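Long-range contacts in protein adenylyltransferase (Bartonella henselae, PDB 2JK8), which catalyses the transfer of AMP from ATP to threonine and tyrosine residues of host proteins, acting as a secreted virulence effector: residues 65-70 / 169-174; 223-228 / 274-279. One frame throughout, in Å; residues are numbered along the deposited sequence.

Interaction 1: 65-70 / 169-174; sequences TAYLCH and QRLFFE
Y67 OH, at the end of the phenol ring of helix 65-76, is hydrogen-bonded to N175 ND2, one residue beyond segment 169-174, and lies 4.4 Å from L171 CD1. The phenol is thus anchored by its polar end while its ring does the packing. With CG anti to the backbone N (chi1 180°), the ring of Y67 leans across the gap and meets F172, whose CG is also anti to N. The rings meet through a few carbons: Y67 CD2 lies 3.6 Å from F172 CD1 and 3.7 Å from F172 CE1. The centroids are 5.8 Å apart and the planes inclined at 36°, an oblique pairing. L68 completes the seam from the next position of its helix. Its CD1 methyl comes to 4.1 Å from F172 CD1, the two side chains crossing at about a right angle, and also approaches the start of segment 169-174, at 4.4 Å from Q169 N. The axes of the two short helical segments approach to 9.9 Å, with 125° between their N-to-C directions, and L68 and F172 are closest in the backbone. R170, which probably contributes to ATP binding, lies on the same turn; the side chain of Q169 lies about 7 Å from the bound ATP. Helix 165-179 begins within the Fic motif that binds the nucleotide, and this buried seam joins it to helix 65-76. Helix 141-158 flanks the contact, with L155 against both L68 and Q169, while helix 117-132 places L130 on F172 and L123 on T65.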
# COMPACT_ATOMS: atom_id res chain seq x y z
N THR A 65 -14.96 -7.56 -6.42
CA THR A 65 -13.87 -7.44 -7.36
C THR A 65 -14.26 -6.52 -8.50
O THR A 65 -13.38 -5.86 -9.07
CB THR A 65 -13.34 -8.78 -7.91
OG1 THR A 65 -14.21 -9.26 -8.93
CG2 THR A 65 -13.15 -9.84 -6.80
N ALA A 66 -15.55 -6.45 -8.83
CA ALA A 66 -16.03 -5.44 -9.79
C ALA A 66 -15.57 -4.04 -9.38
O ALA A 66 -15.17 -3.25 -10.23
CB ALA A 66 -17.53 -5.49 -9.92
N TYR A 67 -15.61 -3.76 -8.08
CA TYR A 67 -15.12 -2.47 -7.57
C TYR A 67 -13.59 -2.39 -7.63
O TYR A 67 -13.02 -1.36 -8.01
CB TYR A 67 -15.63 -2.23 -6.13
CG TYR A 67 -15.15 -0.92 -5.57
CD1 TYR A 67 -15.41 0.28 -6.24
CD2 TYR A 67 -14.39 -0.87 -4.40
CE1 TYR A 67 -14.95 1.50 -5.74
CE2 TYR A 67 -13.92 0.35 -3.89
CZ TYR A 67 -14.21 1.52 -4.58
OH TYR A 67 -13.77 2.73 -4.11
N LEU A 68 -12.91 -3.46 -7.25
CA LEU A 68 -11.47 -3.52 -7.43
C LEU A 68 -11.08 -3.17 -8.89
O LEU A 68 -10.16 -2.40 -9.14
CB LEU A 68 -10.94 -4.89 -7.03
CG LEU A 68 -9.42 -5.01 -6.97
CD1 LEU A 68 -8.79 -4.02 -6.01
CD2 LEU A 68 -9.09 -6.43 -6.58
N CYS A 69 -11.81 -3.74 -9.84
CA CYS A 69 -11.57 -3.53 -11.26
C CYS A 69 -11.87 -2.11 -11.74
O CYS A 69 -11.17 -1.59 -12.61
CB CYS A 69 -12.40 -4.51 -12.06
SG CYS A 69 -11.77 -6.20 -11.96
N HIS A 70 -12.93 -1.52 -11.18
CA HIS A 70 -13.34 -0.15 -11.50
C HIS A 70 -12.20 0.77 -11.12
O HIS A 70 -11.87 1.67 -11.86
CB HIS A 70 -14.62 0.22 -10.73
CG HIS A 70 -15.02 1.66 -10.86
ND1 HIS A 70 -15.67 2.16 -11.97
CD2 HIS A 70 -14.87 2.70 -10.01
CE1 HIS A 70 -15.90 3.45 -11.80
NE2 HIS A 70 -15.43 3.80 -10.62
N GLN A 169 -5.19 -1.84 -4.64
CA GLN A 169 -5.38 -2.54 -3.38
C GLN A 169 -5.44 -1.57 -2.19
O GLN A 169 -6.30 -1.68 -1.32
CB GLN A 169 -4.20 -3.48 -3.19
CG GLN A 169 -4.40 -4.68 -2.31
CD GLN A 169 -3.14 -5.51 -2.27
OE1 GLN A 169 -2.45 -5.57 -1.24
NE2 GLN A 169 -2.78 -6.10 -3.42
N ARG A 170 -4.51 -0.63 -2.16
CA ARG A 170 -4.45 0.37 -1.10
C ARG A 170 -5.72 1.21 -1.04
O ARG A 170 -6.23 1.45 0.03
CB ARG A 170 -3.20 1.27 -1.26
CG ARG A 170 -1.87 0.54 -0.82
CD ARG A 170 -0.57 1.08 -1.52
NE ARG A 170 -0.08 2.31 -0.90
CZ ARG A 170 1.06 2.45 -0.20
NH1 ARG A 170 1.90 1.43 -0.02
NH2 ARG A 170 1.38 3.63 0.32
N LEU A 171 -6.24 1.63 -2.18
CA LEU A 171 -7.42 2.50 -2.22
C LEU A 171 -8.70 1.71 -1.96
O LEU A 171 -9.66 2.22 -1.42
CB LEU A 171 -7.48 3.22 -3.59
CG LEU A 171 -8.35 4.46 -3.84
CD1 LEU A 171 -9.59 4.05 -4.54
CD2 LEU A 171 -8.70 5.26 -2.58
N PHE A 172 -8.72 0.45 -2.36
CA PHE A 172 -9.82 -0.44 -2.03
C PHE A 172 -10.05 -0.50 -0.50
O PHE A 172 -11.19 -0.46 -0.02
CB PHE A 172 -9.54 -1.84 -2.59
CG PHE A 172 -10.67 -2.84 -2.39
CD1 PHE A 172 -11.69 -2.96 -3.33
CD2 PHE A 172 -10.66 -3.72 -1.32
CE1 PHE A 172 -12.70 -3.93 -3.18
CE2 PHE A 172 -11.69 -4.68 -1.16
CZ PHE A 172 -12.70 -4.78 -2.09
N PHE A 173 -8.95 -0.59 0.23
CA PHE A 173 -9.01 -0.79 1.67
C PHE A 173 -9.16 0.50 2.45
O PHE A 173 -9.84 0.54 3.47
CB PHE A 173 -7.78 -1.58 2.16
CG PHE A 173 -7.91 -3.06 1.96
CD1 PHE A 173 -8.55 -3.85 2.92
CD2 PHE A 173 -7.42 -3.67 0.81
CE1 PHE A 173 -8.68 -5.23 2.74
CE2 PHE A 173 -7.56 -5.06 0.62
CZ PHE A 173 -8.19 -5.84 1.59
N GLU A 174 -8.53 1.57 1.97
CA GLU A 174 -8.75 2.88 2.56
C GLU A 174 -10.25 3.23 2.54
O GLU A 174 -10.78 3.78 3.50
CB GLU A 174 -7.98 3.94 1.81
CG GLU A 174 -8.35 5.35 2.27
CD GLU A 174 -7.21 6.38 2.12
OE1 GLU A 174 -7.37 7.51 2.67
OE2 GLU A 174 -6.17 6.06 1.47

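Interaction 2: 223-228 / 274-279; sequences IRLLKE and YIIGNI
The OB-fold part of the chain, the intracellular delivery domain, receives helix 220-232 against its strand 274-278 here, through L225, L226 and R224. L225 points at the strand: its CB is 3.7 Å from I276 CG2, and its CD1 methyl reaches 3.8 Å from G277 C, so one leucine spans the side chain of I276 and the backbone after it. One residue on, L226 CD2 meets I276 CD1 at 3.8 Å, the two side chains crossing at about a right angle. I276 therefore serves both leucines, one with each methyl-bearing branch. At the far end R224 holds its CG between backbone N and carbonyl carbon (chi1 56°), and a bend at chi3 lays the guanidinium beside N278. N278 ND2 sits near the guanidinium plane at its edge, 3.6 Å from R224 NH2, a contact of two donors and not a hydrogen bond, with the guanidinium and amide planes 61° apart. R224 NH1 is hydrogen-bonded to E221 O of its own helix, which helps fix its course. V247 and V245 of the neighbouring parallel strand 245-247 extend the apolar surface under L225 and L226. The result is alpha/beta packing of a helix, by its aliphatic side chains, on the strands of an OB fold.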
# COMPACT_ATOMS: atom_id res chain seq x y z
N ILE A 223 -1.77 7.97 14.27
CA ILE A 223 -1.95 8.70 13.01
C ILE A 223 -1.50 10.18 13.09
O ILE A 223 -0.82 10.68 12.20
CB ILE A 223 -3.44 8.65 12.56
CG1 ILE A 223 -3.78 7.24 12.05
CG2 ILE A 223 -3.73 9.71 11.49
CD1 ILE A 223 -5.21 7.07 11.61
N ARG A 224 -1.89 10.86 14.16
CA ARG A 224 -1.46 12.23 14.39
C ARG A 224 0.06 12.32 14.50
O ARG A 224 0.64 13.29 14.03
CB ARG A 224 -2.14 12.84 15.63
CG ARG A 224 -1.94 12.05 16.91
CD ARG A 224 -2.76 12.61 18.11
NE ARG A 224 -1.92 13.40 19.02
CZ ARG A 224 -1.04 12.91 19.90
NH1 ARG A 224 -0.85 11.60 20.03
NH2 ARG A 224 -0.33 13.74 20.66
N LEU A 225 0.70 11.31 15.09
CA LEU A 225 2.17 11.29 15.15
C LEU A 225 2.79 11.22 13.76
O LEU A 225 3.72 11.97 13.46
CB LEU A 225 2.71 10.14 16.00
CG LEU A 225 2.66 10.29 17.51
CD1 LEU A 225 3.45 9.17 18.16
CD2 LEU A 225 3.20 11.64 17.96
N LEU A 226 2.29 10.33 12.90
CA LEU A 226 2.82 10.20 11.54
C LEU A 226 2.53 11.43 10.66
O LEU A 226 3.41 11.87 9.91
CB LEU A 226 2.28 8.94 10.88
CG LEU A 226 3.13 7.68 11.06
CD1 LEU A 226 2.40 6.46 10.50
CD2 LEU A 226 4.49 7.83 10.40
N LYS A 227 1.31 11.95 10.75
CA LYS A 227 0.92 13.16 10.01
C LYS A 227 1.91 14.29 10.27
O LYS A 227 2.39 14.92 9.33
CB LYS A 227 -0.49 13.64 10.41
CG LYS A 227 -1.62 13.18 9.50
N GLU A 228 2.21 14.51 11.55
CA GLU A 228 3.18 15.53 11.95
C GLU A 228 4.54 15.30 11.28
O GLU A 228 5.12 16.23 10.74
CB GLU A 228 3.35 15.54 13.47
CG GLU A 228 4.49 16.43 13.97
CD GLU A 228 4.47 16.69 15.48
OE1 GLU A 228 5.48 16.38 16.15
OE2 GLU A 228 3.46 17.23 16.00
N TYR A 274 13.10 5.73 10.26
CA TYR A 274 12.59 6.73 11.19
C TYR A 274 11.58 6.10 12.16
O TYR A 274 10.54 5.57 11.74
CB TYR A 274 11.92 7.88 10.43
CG TYR A 274 12.87 8.70 9.59
CD1 TYR A 274 13.56 9.78 10.15
CD2 TYR A 274 13.08 8.40 8.25
CE1 TYR A 274 14.44 10.54 9.38
CE2 TYR A 274 13.95 9.15 7.47
CZ TYR A 274 14.62 10.22 8.04
OH TYR A 274 15.49 10.97 7.28
N ILE A 275 11.92 6.15 13.45
CA ILE A 275 10.99 5.80 14.53
C ILE A 275 10.40 7.09 15.11
O ILE A 275 11.11 8.07 15.31
CB ILE A 275 11.68 5.00 15.65
CG1 ILE A 275 12.36 3.77 15.06
CG2 ILE A 275 10.68 4.58 16.71
CD1 ILE A 275 11.42 2.88 14.27
N ILE A 276 9.11 7.08 15.35
CA ILE A 276 8.42 8.25 15.84
C ILE A 276 7.81 7.93 17.20
O ILE A 276 7.27 6.84 17.40
CB ILE A 276 7.38 8.71 14.81
CG1 ILE A 276 8.10 9.37 13.63
CG2 ILE A 276 6.37 9.69 15.41
CD1 ILE A 276 7.31 9.40 12.37
N GLY A 277 7.94 8.86 18.14
CA GLY A 277 7.48 8.65 19.51
C GLY A 277 6.72 9.84 20.05
O GLY A 277 6.91 10.96 19.58
N ASN A 278 5.84 9.59 21.02
CA ASN A 278 5.10 10.66 21.66
C ASN A 278 6.06 11.45 22.53
O ASN A 278 6.88 10.85 23.24
CB ASN A 278 3.95 10.11 22.50
CG ASN A 278 2.98 11.19 22.94
OD1 ASN A 278 2.70 11.33 24.12
ND2 ASN A 278 2.48 11.95 21.98
N ILE A 279 5.97 12.77 22.49
CA ILE A 279 6.93 13.60 23.21
C ILE A 279 6.85 13.35 24.73
O ILE A 279 7.86 13.43 25.43
CB ILE A 279 6.74 15.10 22.89
CG1 ILE A 279 8.06 15.84 23.03
CG2 ILE A 279 5.67 15.74 23.79
CD1 ILE A 279 7.96 17.33 22.79

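From the N terminus, interaction 1 opens on helix 65-76 and closes on helix 165-179; the 98 residues between its segments carry helices 117-132 and 141-158 and the ATP-binding loop, so it ties an early helix of the Fic domain to the helix that follows that loop. The chain then runs on through helices 191-203 and 208-218 before interaction 2 opens on helix 220-232. That one closes on strand 274-278 after 45 residues, mostly strands and loops, and joins the helix to the OB-fold sheet. The two loops are in series, neither nested nor crossed. The centres of interactions 1 and 2 are about 28 Å apart, on opposite sides of the chain's centre, and the two contacts do not touch.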